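Local coordinates for protein PHO85 cyclin-10 (PDB 4KRD) that is the cyclin partner of the kinase PHO85, forming a holoenzyme that phosphorylates and down-regulates glycogen synthase GSY2, and limits glycogen accumulation under favourable growth conditions, at residues C95-T100 with L143-L148; V133-I138 with K166-K171; N120-K125 with L199-S204. All coordinates share one frame; numbering follows the deposited sequence.

Contact 1 (C95-T100 with L143-L148); sequences CEYQPT and LSTKLL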
ATOM      1  N   CYS B  95      15.562 -11.072 -15.109  1.00 47.69           N
ATOM      2  CA  CYS B  95      14.798  -9.999 -14.467  1.00 44.62           C
ATOM      3  C   CYS B  95      15.639  -8.971 -13.731  1.00 40.71           C
ATOM      4  O   CYS B  95      15.218  -7.838 -13.574  1.00 43.66           O
ATOM      5  CB  CYS B  95      13.770 -10.576 -13.499  1.00 39.71           C
ATOM      6  SG  CYS B  95      12.535 -11.566 -14.280  1.00 45.91           S
ATOM      7  N   GLU B  96      16.814  -9.372 -13.257  1.00 44.75           N
ATOM      8  CA  GLU B  96      17.708  -8.440 -12.570  1.00 40.61           C
ATOM      9  C   GLU B  96      17.024  -7.682 -11.424  1.00 46.96           C
ATOM     10  O   GLU B  96      16.986  -6.448 -11.397  1.00 43.45           O
ATOM     11  CB  GLU B  96      18.350  -7.474 -13.573  1.00 49.16           C
ATOM     12  CG  GLU B  96      19.276  -8.165 -14.574  1.00 56.53           C
ATOM     13  CD  GLU B  96      19.790  -7.217 -15.657  1.00 70.76           C
ATOM     14  OE1 GLU B  96      19.731  -5.981 -15.462  1.00 63.95           O
ATOM     15  OE2 GLU B  96      20.254  -7.717 -16.707  1.00 75.15           O
ATOM     16  N   TYR B  97      16.504  -8.436 -10.461  1.00 45.03           N
ATOM     17  CA  TYR B  97      15.849  -7.838  -9.301  1.00 41.86           C
ATOM     18  C   TYR B  97      16.843  -7.491  -8.206  1.00 41.12           C
ATOM     19  O   TYR B  97      17.944  -8.041  -8.154  1.00 43.57           O
ATOM     20  CB  TYR B  97      14.794  -8.796  -8.733  1.00 36.76           C
ATOM     21  CG  TYR B  97      13.606  -9.003  -9.635  1.00 35.96           C
ATOM     22  CD1 TYR B  97      12.898  -7.924 -10.142  1.00 37.96           C
ATOM     23  CD2 TYR B  97      13.177 -10.282  -9.967  1.00 40.76           C
ATOM     24  CE1 TYR B  97      11.800  -8.110 -10.966  1.00 40.06           C
ATOM     25  CE2 TYR B  97      12.082 -10.479 -10.786  1.00 37.86           C
ATOM     26  CZ  TYR B  97      11.400  -9.391 -11.285  1.00 36.03           C
ATOM     27  OH  TYR B  97      10.313  -9.587 -12.106  1.00 38.84           O
ATOM     28  N   GLN B  98      16.428  -6.579  -7.332  1.00 47.76           N
ATOM     29  CA  GLN B  98      17.142  -6.234  -6.108  1.00 46.22           C
ATOM     30  C   GLN B  98      17.025  -7.365  -5.116  1.00 45.58           C
ATOM     31  O   GLN B  98      16.103  -8.167  -5.208  1.00 44.60           O
ATOM     32  CB  GLN B  98      16.506  -4.997  -5.482  1.00 53.22           C
ATOM     33  CG  GLN B  98      16.785  -3.716  -6.230  1.00 57.66           C
ATOM     34  CD  GLN B  98      18.213  -3.248  -6.040  1.00 64.05           C
ATOM     35  OE1 GLN B  98      19.061  -3.433  -6.916  1.00 65.92           O
ATOM     36  NE2 GLN B  98      18.489  -2.649  -4.884  1.00 61.29           N
ATOM     37  N   PRO B  99      17.949  -7.425  -4.147  1.00 47.02           N
ATOM     38  CA  PRO B  99      17.903  -8.484  -3.133  1.00 44.74           C
ATOM     39  C   PRO B  99      16.607  -8.445  -2.329  1.00 44.00           C
ATOM     40  O   PRO B  99      16.161  -9.491  -1.857  1.00 39.31           O
ATOM     41  CB  PRO B  99      19.096  -8.155  -2.225  1.00 43.80           C
ATOM     42  CG  PRO B  99      20.022  -7.368  -3.087  1.00 45.59           C
ATOM     43  CD  PRO B  99      19.135  -6.564  -3.997  1.00 46.38           C
ATOM     44  N   THR B 100      16.024  -7.254  -2.177  1.00 38.00           N
ATOM     45  CA  THR B 100      14.769  -7.078  -1.451  1.00 38.22           C
ATOM     46  C   THR B 100      13.648  -7.966  -1.990  1.00 32.23           C
ATOM     47  O   THR B 100      12.773  -8.408  -1.243  1.00 32.65           O
ATOM     48  CB  THR B 100      14.302  -5.619  -1.540  1.00 43.16           C
ATOM     49  OG1 THR B 100      15.370  -4.761  -1.134  1.00 52.02           O
ATOM     50  CG2 THR B 100      13.097  -5.389  -0.640  1.00 42.38           C
ATOM     51  N   LEU B 143       4.588 -12.162  -6.641  1.00 30.35           N
ATOM     52  CA  LEU B 143       3.841 -11.416  -5.633  1.00 30.78           C
ATOM     53  C   LEU B 143       4.767 -10.416  -4.949  1.00 30.96           C
ATOM     54  O   LEU B 143       4.396  -9.271  -4.686  1.00 29.34           O
ATOM     55  CB  LEU B 143       3.235 -12.396  -4.610  1.00 28.13           C
ATOM     56  CG  LEU B 143       1.887 -12.053  -3.981  1.00 39.82           C
ATOM     57  CD1 LEU B 143       0.951 -11.460  -5.024  1.00 38.22           C
ATOM     58  CD2 LEU B 143       1.250 -13.290  -3.325  1.00 33.87           C
ATOM     59  N   SER B 144       5.989 -10.857  -4.673  1.00 26.33           N
ATOM     60  CA  SER B 144       6.984 -10.007  -4.046  1.00 27.85           C
ATOM     61  C   SER B 144       7.244  -8.728  -4.847  1.00 32.89           C
ATOM     62  O   SER B 144       7.255  -7.627  -4.280  1.00 29.44           O
ATOM     63  CB  SER B 144       8.300 -10.776  -3.831  1.00 29.68           C
ATOM     64  OG  SER B 144       9.315  -9.876  -3.426  1.00 36.92           O
ATOM     65  N   THR B 145       7.453  -8.863  -6.157  1.00 31.87           N
ATOM     66  CA  THR B 145       7.706  -7.691  -6.988  1.00 28.90           C
ATOM     67  C   THR B 145       6.518  -6.720  -6.969  1.00 32.43           C
ATOM     68  O   THR B 145       6.709  -5.508  -6.974  1.00 34.00           O
ATOM     69  CB  THR B 145       8.050  -8.039  -8.468  1.00 32.73           C
ATOM     70  OG1 THR B 145       6.922  -8.654  -9.104  1.00 27.85           O
ATOM     71  CG2 THR B 145       9.283  -8.948  -8.554  1.00 34.63           C
ATOM     72  N   LYS B 146       5.303  -7.258  -6.921  1.00 30.96           N
ATOM     73  CA  LYS B 146       4.096  -6.429  -6.928  1.00 30.80           C
ATOM     74  C   LYS B 146       3.849  -5.726  -5.584  1.00 33.59           C
ATOM     75  O   LYS B 146       3.242  -4.659  -5.539  1.00 36.38           O
ATOM     76  CB  LYS B 146       2.879  -7.264  -7.344  1.00 30.91           C
ATOM     77  CG  LYS B 146       2.854  -7.575  -8.825  1.00 35.22           C
ATOM     78  CD  LYS B 146       1.553  -8.195  -9.300  1.00 30.30           C
ATOM     79  CE  LYS B 146       1.552  -8.334 -10.825  1.00 35.40           C
ATOM     80  NZ  LYS B 146       0.309  -8.947 -11.352  1.00 35.91           N
ATOM     81  N   LEU B 147       4.305  -6.341  -4.493  1.00 32.36           N
ATOM     82  CA  LEU B 147       4.305  -5.709  -3.174  1.00 34.99           C
ATOM     83  C   LEU B 147       5.346  -4.598  -3.043  1.00 32.94           C
ATOM     84  O   LEU B 147       5.229  -3.722  -2.181  1.00 36.45           O
ATOM     85  CB  LEU B 147       4.606  -6.741  -2.099  1.00 26.13           C
ATOM     86  CG  LEU B 147       3.526  -7.760  -1.751  1.00 27.94           C
ATOM     87  CD1 LEU B 147       4.130  -8.832  -0.845  1.00 28.20           C
ATOM     88  CD2 LEU B 147       2.358  -7.095  -1.062  1.00 29.01           C
ATOM     89  N   LEU B 148       6.371  -4.643  -3.886  1.00 29.97           N
ATOM     90  CA  LEU B 148       7.566  -3.812  -3.695  1.00 35.80           C
ATOM     91  C   LEU B 148       7.787  -2.718  -4.731  1.00 38.03           C
ATOM     92  O   LEU B 148       8.184  -1.602  -4.396  1.00 40.24           O
ATOM     93  CB  LEU B 148       8.815  -4.696  -3.708  1.00 33.49           C
ATOM     94  CG  LEU B 148       9.166  -5.428  -2.423  1.00 35.50           C
ATOM     95  CD1 LEU B 148      10.231  -6.475  -2.723  1.00 33.52           C
ATOM     96  CD2 LEU B 148       9.650  -4.435  -1.381  1.00 38.60           C
TER
HETATM   97  O   HOH W   1       7.498  -9.277 -11.671  1.00 41.63           O

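Contact 2 (V133-I138 with K166-K171); sequences VHRMII and KRLLTK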
ATOM      1  N   VAL B 133       7.330 -27.063  -5.184  1.00 35.08           N
ATOM      2  CA  VAL B 133       8.378 -26.045  -5.086  1.00 35.45           C
ATOM      3  C   VAL B 133       8.505 -25.110  -6.296  1.00 39.57           C
ATOM      4  O   VAL B 133       8.629 -23.888  -6.137  1.00 39.93           O
ATOM      5  CB  VAL B 133       9.753 -26.659  -4.771  1.00 37.44           C
ATOM      6  CG1 VAL B 133      10.852 -25.618  -4.970  1.00 36.17           C
ATOM      7  CG2 VAL B 133       9.764 -27.228  -3.348  1.00 38.84           C
ATOM      8  N   HIS B 134       8.469 -25.676  -7.499  1.00 35.19           N
ATOM      9  CA  HIS B 134       8.678 -24.890  -8.716  1.00 37.70           C
ATOM     10  C   HIS B 134       7.632 -23.771  -8.879  1.00 33.77           C
ATOM     11  O   HIS B 134       7.967 -22.608  -9.134  1.00 38.77           O
ATOM     12  CB  HIS B 134       8.660 -25.826  -9.928  1.00 41.33           C
ATOM     13  CG  HIS B 134       9.031 -25.161 -11.215  1.00 46.88           C
ATOM     14  ND1 HIS B 134       8.106 -24.870 -12.196  1.00 48.26           N
ATOM     15  CD2 HIS B 134      10.224 -24.727 -11.684  1.00 48.37           C
ATOM     16  CE1 HIS B 134       8.713 -24.290 -13.215  1.00 47.18           C
ATOM     17  NE2 HIS B 134       9.999 -24.186 -12.927  1.00 46.72           N
ATOM     18  N   ARG B 135       6.365 -24.130  -8.722  1.00 33.88           N
ATOM     19  CA  ARG B 135       5.280 -23.167  -8.872  1.00 37.96           C
ATOM     20  C   ARG B 135       5.217 -22.202  -7.692  1.00 35.05           C
ATOM     21  O   ARG B 135       4.767 -21.068  -7.845  1.00 32.28           O
ATOM     22  CB  ARG B 135       3.940 -23.887  -9.055  1.00 34.67           C
ATOM     23  CG  ARG B 135       3.802 -24.570 -10.417  1.00 38.32           C
ATOM     24  CD  ARG B 135       2.428 -25.209 -10.571  1.00 41.88           C
ATOM     25  NE  ARG B 135       2.242 -25.781 -11.900  1.00 40.27           N
ATOM     26  CZ  ARG B 135       1.108 -26.311 -12.334  1.00 42.03           C
ATOM     27  NH1 ARG B 135       0.038 -26.338 -11.550  1.00 41.85           N
ATOM     28  NH2 ARG B 135       1.040 -26.804 -13.564  1.00 50.98           N
ATOM     29  N   MET B 136       5.653 -22.661  -6.520  1.00 36.74           N
ATOM     30  CA  MET B 136       5.726 -21.802  -5.338  1.00 36.91           C
ATOM     31  C   MET B 136       6.740 -20.675  -5.526  1.00 36.13           C
ATOM     32  O   MET B 136       6.502 -19.534  -5.130  1.00 35.60           O
ATOM     33  CB  MET B 136       6.081 -22.628  -4.101  1.00 39.51           C
ATOM     34  CG  MET B 136       6.147 -21.830  -2.804  1.00 45.86           C
ATOM     35  SD  MET B 136       4.561 -21.123  -2.286  1.00 48.02           S
ATOM     36  CE  MET B 136       3.593 -22.612  -2.047  1.00 39.11           C
ATOM     37  N   ILE B 137       7.880 -21.003  -6.118  1.00 29.48           N
ATOM     38  CA  ILE B 137       8.913 -20.015  -6.421  1.00 33.01           C
ATOM     39  C   ILE B 137       8.394 -18.948  -7.376  1.00 31.95           C
ATOM     40  O   ILE B 137       8.581 -17.755  -7.155  1.00 35.78           O
ATOM     41  CB  ILE B 137      10.164 -20.692  -7.022  1.00 35.84           C
ATOM     42  CG1 ILE B 137      10.923 -21.443  -5.924  1.00 36.57           C
ATOM     43  CG2 ILE B 137      11.067 -19.672  -7.682  1.00 35.12           C
ATOM     44  CD1 ILE B 137      11.982 -22.409  -6.452  1.00 38.78           C
ATOM     45  N   ILE B 138       7.752 -19.393  -8.446  1.00 31.67           N
ATOM     46  CA  ILE B 138       7.116 -18.492  -9.396  1.00 34.01           C
ATOM     47  C   ILE B 138       6.182 -17.492  -8.696  1.00 33.24           C
ATOM     48  O   ILE B 138       6.306 -16.283  -8.876  1.00 30.84           O
ATOM     49  CB  ILE B 138       6.343 -19.300 -10.438  1.00 32.56           C
ATOM     50  CG1 ILE B 138       7.323 -20.117 -11.293  1.00 34.13           C
ATOM     51  CG2 ILE B 138       5.525 -18.390 -11.345  1.00 32.74           C
ATOM     52  CD1 ILE B 138       6.639 -20.917 -12.377  1.00 40.08           C
ATOM     53  N   LYS B 166       0.313 -17.404 -19.304  1.00 42.64           N
ATOM     54  CA  LYS B 166      -0.105 -16.235 -18.553  1.00 45.74           C
ATOM     55  C   LYS B 166      -1.276 -16.596 -17.650  1.00 40.88           C
ATOM     56  O   LYS B 166      -1.407 -16.074 -16.546  1.00 41.06           O
ATOM     57  CB  LYS B 166      -0.460 -15.099 -19.503  1.00 47.86           C
ATOM     58  CG  LYS B 166       0.742 -14.578 -20.280  1.00 49.13           C
ATOM     59  CD  LYS B 166       0.375 -13.390 -21.134  1.00 47.66           C
ATOM     60  CE  LYS B 166      -0.659 -13.782 -22.169  1.00 52.57           C
ATOM     61  NZ  LYS B 166      -0.118 -14.780 -23.134  1.00 54.71           N
ATOM     62  N   ARG B 167      -2.111 -17.515 -18.114  1.00 45.01           N
ATOM     63  CA  ARG B 167      -3.268 -17.948 -17.342  1.00 43.36           C
ATOM     64  C   ARG B 167      -2.831 -18.649 -16.055  1.00 39.93           C
ATOM     65  O   ARG B 167      -3.373 -18.390 -14.982  1.00 37.91           O
ATOM     66  CB  ARG B 167      -4.173 -18.839 -18.197  1.00 48.42           C
ATOM     67  CG  ARG B 167      -5.090 -19.779 -17.421  1.00 50.89           C
ATOM     68  CD  ARG B 167      -6.191 -20.344 -18.329  1.00 62.76           C
ATOM     69  NE  ARG B 167      -7.181 -19.332 -18.717  1.00 69.69           N
ATOM     70  CZ  ARG B 167      -7.117 -18.573 -19.814  1.00 70.90           C
ATOM     71  NH1 ARG B 167      -6.102 -18.691 -20.664  1.00 68.16           N
ATOM     72  NH2 ARG B 167      -8.078 -17.686 -20.064  1.00 67.21           N
ATOM     73  N   LEU B 168      -1.837 -19.522 -16.160  1.00 39.52           N
ATOM     74  CA  LEU B 168      -1.288 -20.183 -14.979  1.00 36.80           C
ATOM     75  C   LEU B 168      -0.655 -19.180 -14.003  1.00 34.41           C
ATOM     76  O   LEU B 168      -0.866 -19.267 -12.798  1.00 35.88           O
ATOM     77  CB  LEU B 168      -0.268 -21.260 -15.374  1.00 39.58           C
ATOM     78  CG  LEU B 168       0.381 -22.013 -14.208  1.00 40.61           C
ATOM     79  CD1 LEU B 168      -0.657 -22.700 -13.338  1.00 40.29           C
ATOM     80  CD2 LEU B 168       1.412 -23.014 -14.702  1.00 45.35           C
ATOM     81  N   LEU B 169       0.118 -18.238 -14.531  1.00 34.56           N
ATOM     82  CA  LEU B 169       0.763 -17.218 -13.706  1.00 35.85           C
ATOM     83  C   LEU B 169      -0.256 -16.469 -12.847  1.00 35.27           C
ATOM     84  O   LEU B 169      -0.058 -16.276 -11.648  1.00 31.39           O
ATOM     85  CB  LEU B 169       1.559 -16.232 -14.566  1.00 35.83           C
ATOM     86  CG  LEU B 169       2.301 -15.120 -13.811  1.00 33.36           C
ATOM     87  CD1 LEU B 169       3.167 -15.667 -12.677  1.00 30.01           C
ATOM     88  CD2 LEU B 169       3.132 -14.266 -14.742  1.00 35.38           C
ATOM     89  N   THR B 170      -1.356 -16.066 -13.466  1.00 32.91           N
ATOM     90  CA  THR B 170      -2.427 -15.409 -12.744  1.00 32.41           C
ATOM     91  C   THR B 170      -2.987 -16.320 -11.659  1.00 33.54           C
ATOM     92  O   THR B 170      -3.226 -15.878 -10.534  1.00 28.79           O
ATOM     93  CB  THR B 170      -3.542 -14.963 -13.697  1.00 37.08           C
ATOM     94  OG1 THR B 170      -2.976 -14.080 -14.671  1.00 35.59           O
ATOM     95  CG2 THR B 170      -4.673 -14.249 -12.934  1.00 34.48           C
ATOM     96  N   LYS B 171      -3.198 -17.572 -11.991  1.00 34.41           N
ATOM     97  CA  LYS B 171      -3.728 -18.520 -11.060  1.00 31.00           C
ATOM     98  C   LYS B 171      -2.805 -18.716  -9.855  1.00 32.50           C
ATOM     99  O   LYS B 171      -3.249 -18.863  -8.752  1.00 33.10           O
ATOM    100  CB  LYS B 171      -3.981 -19.832 -11.771  1.00 20.00           C
ATOM    101  CG  LYS B 171      -4.607 -20.865 -10.924  1.00 20.00           C
ATOM    102  CD  LYS B 171      -4.751 -22.174 -11.628  1.00 20.00           C
ATOM    103  CE  LYS B 171      -5.939 -22.166 -12.537  1.00 20.00           C
ATOM    104  NZ  LYS B 171      -5.797 -23.056 -13.746  1.00 20.00           N
TER

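Contact 3 (N120-K125 with L199-S204); sequences NILQLK and LNELRS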
ATOM      1  N   ASN B 120       6.365 -19.107  22.050  1.00 43.50           N
ATOM      2  CA  ASN B 120       7.287 -18.604  21.028  1.00 37.66           C
ATOM      3  C   ASN B 120       8.120 -19.674  20.313  1.00 38.49           C
ATOM      4  O   ASN B 120       9.175 -19.368  19.775  1.00 40.08           O
ATOM      5  CB  ASN B 120       8.211 -17.533  21.597  1.00 44.03           C
ATOM      6  CG  ASN B 120       7.548 -16.168  21.655  1.00 54.25           C
ATOM      7  OD1 ASN B 120       6.428 -15.992  21.183  1.00 55.85           O
ATOM      8  ND2 ASN B 120       8.241 -15.196  22.229  1.00 55.14           N
ATOM      9  N   ILE B 121       7.634 -20.910  20.297  1.00 38.45           N
ATOM     10  CA  ILE B 121       8.323 -21.984  19.586  1.00 40.31           C
ATOM     11  C   ILE B 121       7.813 -22.110  18.155  1.00 38.39           C
ATOM     12  O   ILE B 121       6.609 -22.168  17.911  1.00 39.06           O
ATOM     13  CB  ILE B 121       8.170 -23.347  20.305  1.00 42.30           C
ATOM     14  CG1 ILE B 121       8.548 -23.213  21.782  1.00 41.14           C
ATOM     15  CG2 ILE B 121       9.015 -24.422  19.615  1.00 37.86           C
ATOM     16  CD1 ILE B 121       9.906 -22.599  22.003  1.00 38.61           C
ATOM     17  N   LEU B 122       8.746 -22.164  17.213  1.00 39.37           N
ATOM     18  CA  LEU B 122       8.424 -22.266  15.796  1.00 40.11           C
ATOM     19  C   LEU B 122       7.657 -23.564  15.538  1.00 42.75           C
ATOM     20  O   LEU B 122       7.978 -24.608  16.110  1.00 40.24           O
ATOM     21  CB  LEU B 122       9.728 -22.235  14.998  1.00 41.41           C
ATOM     22  CG  LEU B 122       9.836 -21.577  13.632  1.00 45.70           C
ATOM     23  CD1 LEU B 122       9.394 -20.112  13.689  1.00 36.53           C
ATOM     24  CD2 LEU B 122      11.266 -21.701  13.123  1.00 40.42           C
ATOM     25  N   GLN B 123       6.632 -23.493  14.696  1.00 35.99           N
ATOM     26  CA  GLN B 123       5.814 -24.656  14.350  1.00 35.77           C
ATOM     27  C   GLN B 123       5.561 -24.681  12.849  1.00 43.76           C
ATOM     28  O   GLN B 123       5.352 -23.630  12.241  1.00 36.65           O
ATOM     29  CB  GLN B 123       4.458 -24.604  15.053  1.00 40.97           C
ATOM     30  CG  GLN B 123       4.506 -24.698  16.565  1.00 45.14           C
ATOM     31  CD  GLN B 123       5.039 -26.030  17.037  1.00 51.24           C
ATOM     32  OE1 GLN B 123       4.645 -27.086  16.539  1.00 53.02           O
ATOM     33  NE2 GLN B 123       5.945 -25.985  18.002  1.00 50.54           N
ATOM     34  N   LEU B 124       5.569 -25.874  12.258  1.00 35.51           N
ATOM     35  CA  LEU B 124       5.189 -26.050  10.864  1.00 33.59           C
ATOM     36  C   LEU B 124       3.670 -26.093  10.735  1.00 38.59           C
ATOM     37  O   LEU B 124       3.001 -26.868  11.418  1.00 40.58           O
ATOM     38  CB  LEU B 124       5.810 -27.335  10.289  1.00 41.95           C
ATOM     39  CG  LEU B 124       5.656 -27.519   8.775  1.00 42.08           C
ATOM     40  CD1 LEU B 124       6.501 -26.500   8.031  1.00 36.82           C
ATOM     41  CD2 LEU B 124       6.016 -28.942   8.326  1.00 42.22           C
ATOM     42  N   LYS B 125       3.134 -25.250   9.853  1.00 35.63           N
ATOM     43  CA  LYS B 125       1.701 -25.118   9.638  1.00 38.39           C
ATOM     44  C   LYS B 125       1.193 -26.057   8.564  1.00 34.77           C
ATOM     45  O   LYS B 125       0.082 -26.551   8.649  1.00 44.06           O
ATOM     46  CB  LYS B 125       1.356 -23.672   9.203  1.00 39.32           C
ATOM     47  CG  LYS B 125       1.264 -22.681  10.332  1.00 42.95           C
ATOM     48  CD  LYS B 125       1.278 -21.228   9.813  1.00 40.35           C
ATOM     49  CE  LYS B 125       0.323 -21.019   8.658  1.00 41.14           C
ATOM     50  NZ  LYS B 125       0.295 -19.584   8.254  1.00 38.07           N
ATOM     51  N   LEU B 199      15.590 -18.354   8.990  1.00 37.64           N
ATOM     52  CA  LEU B 199      16.432 -19.348   8.342  1.00 38.47           C
ATOM     53  C   LEU B 199      17.517 -19.825   9.305  1.00 41.39           C
ATOM     54  O   LEU B 199      17.816 -21.017   9.377  1.00 44.27           O
ATOM     55  CB  LEU B 199      17.080 -18.743   7.101  1.00 38.32           C
ATOM     56  CG  LEU B 199      18.204 -19.557   6.475  1.00 38.86           C
ATOM     57  CD1 LEU B 199      17.665 -20.897   5.999  1.00 40.98           C
ATOM     58  CD2 LEU B 199      18.853 -18.791   5.336  1.00 39.23           C
ATOM     59  N   ASN B 200      18.108 -18.886  10.039  1.00 39.13           N
ATOM     60  CA  ASN B 200      19.102 -19.233  11.055  1.00 42.18           C
ATOM     61  C   ASN B 200      18.505 -20.122  12.136  1.00 46.73           C
ATOM     62  O   ASN B 200      19.109 -21.124  12.532  1.00 47.77           O
ATOM     63  CB  ASN B 200      19.748 -17.975  11.661  1.00 41.88           C
ATOM     64  CG  ASN B 200      20.672 -17.266  10.680  1.00 45.84           C
ATOM     65  OD1 ASN B 200      20.979 -17.787   9.609  1.00 50.45           O
ATOM     66  ND2 ASN B 200      21.126 -16.080  11.045  1.00 47.41           N
ATOM     67  N   GLU B 201      17.309 -19.771  12.602  1.00 39.11           N
ATOM     68  CA  GLU B 201      16.624 -20.575  13.609  1.00 38.83           C
ATOM     69  C   GLU B 201      16.308 -21.992  13.108  1.00 46.81           C
ATOM     70  O   GLU B 201      16.530 -22.968  13.820  1.00 44.68           O
ATOM     71  CB  GLU B 201      15.357 -19.864  14.106  1.00 43.81           C
ATOM     72  CG  GLU B 201      14.698 -20.516  15.322  1.00 43.11           C
ATOM     73  CD  GLU B 201      13.553 -19.689  15.881  1.00 43.64           C
ATOM     74  OE1 GLU B 201      13.282 -18.602  15.328  1.00 46.00           O
ATOM     75  OE2 GLU B 201      12.922 -20.124  16.866  1.00 44.62           O
ATOM     76  N   LEU B 202      15.805 -22.110  11.885  1.00 46.90           N
ATOM     77  CA  LEU B 202      15.513 -23.427  11.318  1.00 44.02           C
ATOM     78  C   LEU B 202      16.795 -24.231  11.168  1.00 51.31           C
ATOM     79  O   LEU B 202      16.871 -25.411  11.527  1.00 54.80           O
ATOM     80  CB  LEU B 202      14.883 -23.280   9.942  1.00 47.68           C
ATOM     81  CG  LEU B 202      13.416 -22.879   9.891  1.00 47.63           C
ATOM     82  CD1 LEU B 202      13.042 -22.495   8.466  1.00 45.10           C
ATOM     83  CD2 LEU B 202      12.574 -24.027  10.397  1.00 49.71           C
ATOM     84  N   ARG B 203      17.792 -23.566  10.608  1.00 46.20           N
ATOM     85  CA  ARG B 203      19.102 -24.133  10.387  1.00 53.69           C
ATOM     86  C   ARG B 203      19.600 -24.782  11.674  1.00 54.08           C
ATOM     87  O   ARG B 203      20.163 -25.870  11.648  1.00 54.69           O
ATOM     88  CB  ARG B 203      20.049 -23.020   9.924  1.00 47.86           C
ATOM     89  CG  ARG B 203      21.315 -23.484   9.257  1.00 59.47           C
ATOM     90  CD  ARG B 203      21.658 -22.582   8.075  1.00 57.50           C
ATOM     91  NE  ARG B 203      21.892 -21.191   8.449  1.00 51.77           N
ATOM     92  CZ  ARG B 203      22.240 -20.247   7.578  1.00 54.12           C
ATOM     93  NH1 ARG B 203      22.391 -20.552   6.298  1.00 53.43           N
ATOM     94  NH2 ARG B 203      22.444 -18.999   7.981  1.00 61.82           N
ATOM     95  N   SER B 204      19.354 -24.119  12.799  1.00 48.03           N
ATOM     96  CA  SER B 204      19.838 -24.584  14.092  1.00 47.15           C
ATOM     97  C   SER B 204      19.134 -25.832  14.623  1.00 55.80           C
ATOM     98  O   SER B 204      19.607 -26.449  15.583  1.00 63.10           O
ATOM     99  CB  SER B 204      19.738 -23.461  15.123  1.00 48.64           C
ATOM    100  OG  SER B 204      18.430 -23.397  15.658  1.00 47.15           O
TER
HETATM  101  O   HOH W   2      11.647 -22.059  17.962  1.00 33.36           O

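Contact 1 (C95-T100 with L143-L148)
With chi1 at -68°, the ring of Y97 sits beside its own backbone N and reaches across to helix 130-148, where T145 holds OG1 between its N and carbonyl carbon (chi1 65°) and thereby sends CG2 to meet it. The methyl lies over the ring face: T145 CG2 is 3.7 Å from the centroid of the Y97 ring and 23° off its normal, a CH-pi contact, with the Y97 CZ to T145 CG2 distance only 3.5 Å. C95 CB lies over the rim of the opposite face, so the ring sits between C95 and T145. At the phenol end, a water ties the two hydroxyls together, 2.9 Å from Y97 OH and 2.7 Å from T145 OG1, to which it donates. T145 OG1 itself donates to R142 O, three residues back, and it accepts from the water. Threonine suits this place because one branch serves the ring and the other the water.

The segment 95-100 is the turn between two helices of the cyclin box, the domain of the longer protein that this chain represents: E96 leaves the helix with positive phi, and helix 99-113 then begins. At that start, T100 CG2 touches both methyls of L148, 3.7 Å from CD1 and from CD2, while T100 OG1 is turned to hydrogen-bond the backbone of another protein chain, presumably the kinase. S144 OG hydrogen-bonds V101 O in helix 99-113. Putting an alanine in place of Y97 would probably leave T145 CG2 and C95 CB facing a gap and cost the water its tie to the phenol.

Contact 2 (V133-I138 with K166-K171)
I138 and L169 meet in the buried half of this contact: I138 CG2 stands 3.8 Å from L169 CD1, where the two side chains run obliquely to one another. The backbones are close here as well, with the CA atoms of I138 and L169 7.8 Å apart. In both residues the branch that matters leaves anti to the backbone N, CG2 of I138 and CG of L169 (chi1 -179°), which brings CG2 of I138 and CD1 of L169 together. F87 of helix 84-95 packs on I138, and S159 and I164 on L169. A beta-branched isoleucine against a leucine gives a purely apolar fit, with no hydrogen bond passing from one segment to the other.

The two helices, 130-148 and 166-180, belong to the helical bundle of the cyclin box, and this contact is one of the places where they pack together.

Toward the partly exposed side the packing is looser and of another kind. R135 stretches its chain fully from CG to NE and lays one face of its guanidinium across the branched end of L168. L168 CD2 sits 3.7 Å above the guanidinium plane, displaced toward the rim and 4.0 Å from both NE and NH2 of R135, while L168 CD1 comes no nearer than 4.1 Å to NH1 of R135. The flat face of the cation tolerates an apolar neighbour, while NH1 hydrogen-bonds N73 O, which helps fix the rotation of the group. Leucine suits its place by offering two methyls to that face.

Contact 3 (N120-K125 with L199-S204)
The CA atoms of L122 and L202 come within 8.5 Å of each other, where strand 122-124 passes beside the last turns of helix 189-203. From the strand, L122 points toward the helix, and its CD2 does all the touching. It lies 3.8 Å from L202 CD2 and 4.1 Å from L202 CG, the two side chains crossing at about a right angle. L202 leaves its helix with CG beside the backbone N (chi1 -77°), a turn that brings CD2 within reach of the strand. L114 of strand 114-116 touches both leucines and L53 of helix 36-54 touches L202, so leucines on strand, neighbouring strand and two helices share one apolar cluster. The hairpin of 114-116 and 122-124 is a small beta element in an otherwise helical cyclin fold, and this contact presses it against helix 189-203.

E201 has an extended chain, CG anti to the backbone N (chi1 -170°), its CD 4.1 Å from L122 CD2. Its carboxylate reaches past the leucine to a water that donates to E201 OE2 at 2.6 Å and accepts from L122 N at 3.0 Å. The other oxygen, OE1, forms a salt bridge to R116. Glutamate is long enough to bridge from helix to hairpin, and with an arginine beside it and a water donating to it, its carboxylate is probably ionised, which adds polar ties to both strands at the margin of the leucine packing.

Overall arrangement
Read from the N terminus, the chain first supplies 95-100, then 120-125, and only afterwards the 133-138 and 143-148 pieces of helix 130-148. Contact 1 closes its loop at 143-148 and brings helix 130-148 back to the turn between helices 84-95 and 99-113. Contact 2 closes at 166-171 and contact 3 last, at 199-204. Contact 1 crosses both of the others, whereas contact 2 falls wholly within the span of contact 3. Contacts 1 and 2 share helix 130-148, their centres 15 Å apart, and so link the inter-helix turn to helix 166-180. Contact 3 lies on the opposite side of the chain's centre from the other two, joining the beta hairpin to helix 189-203.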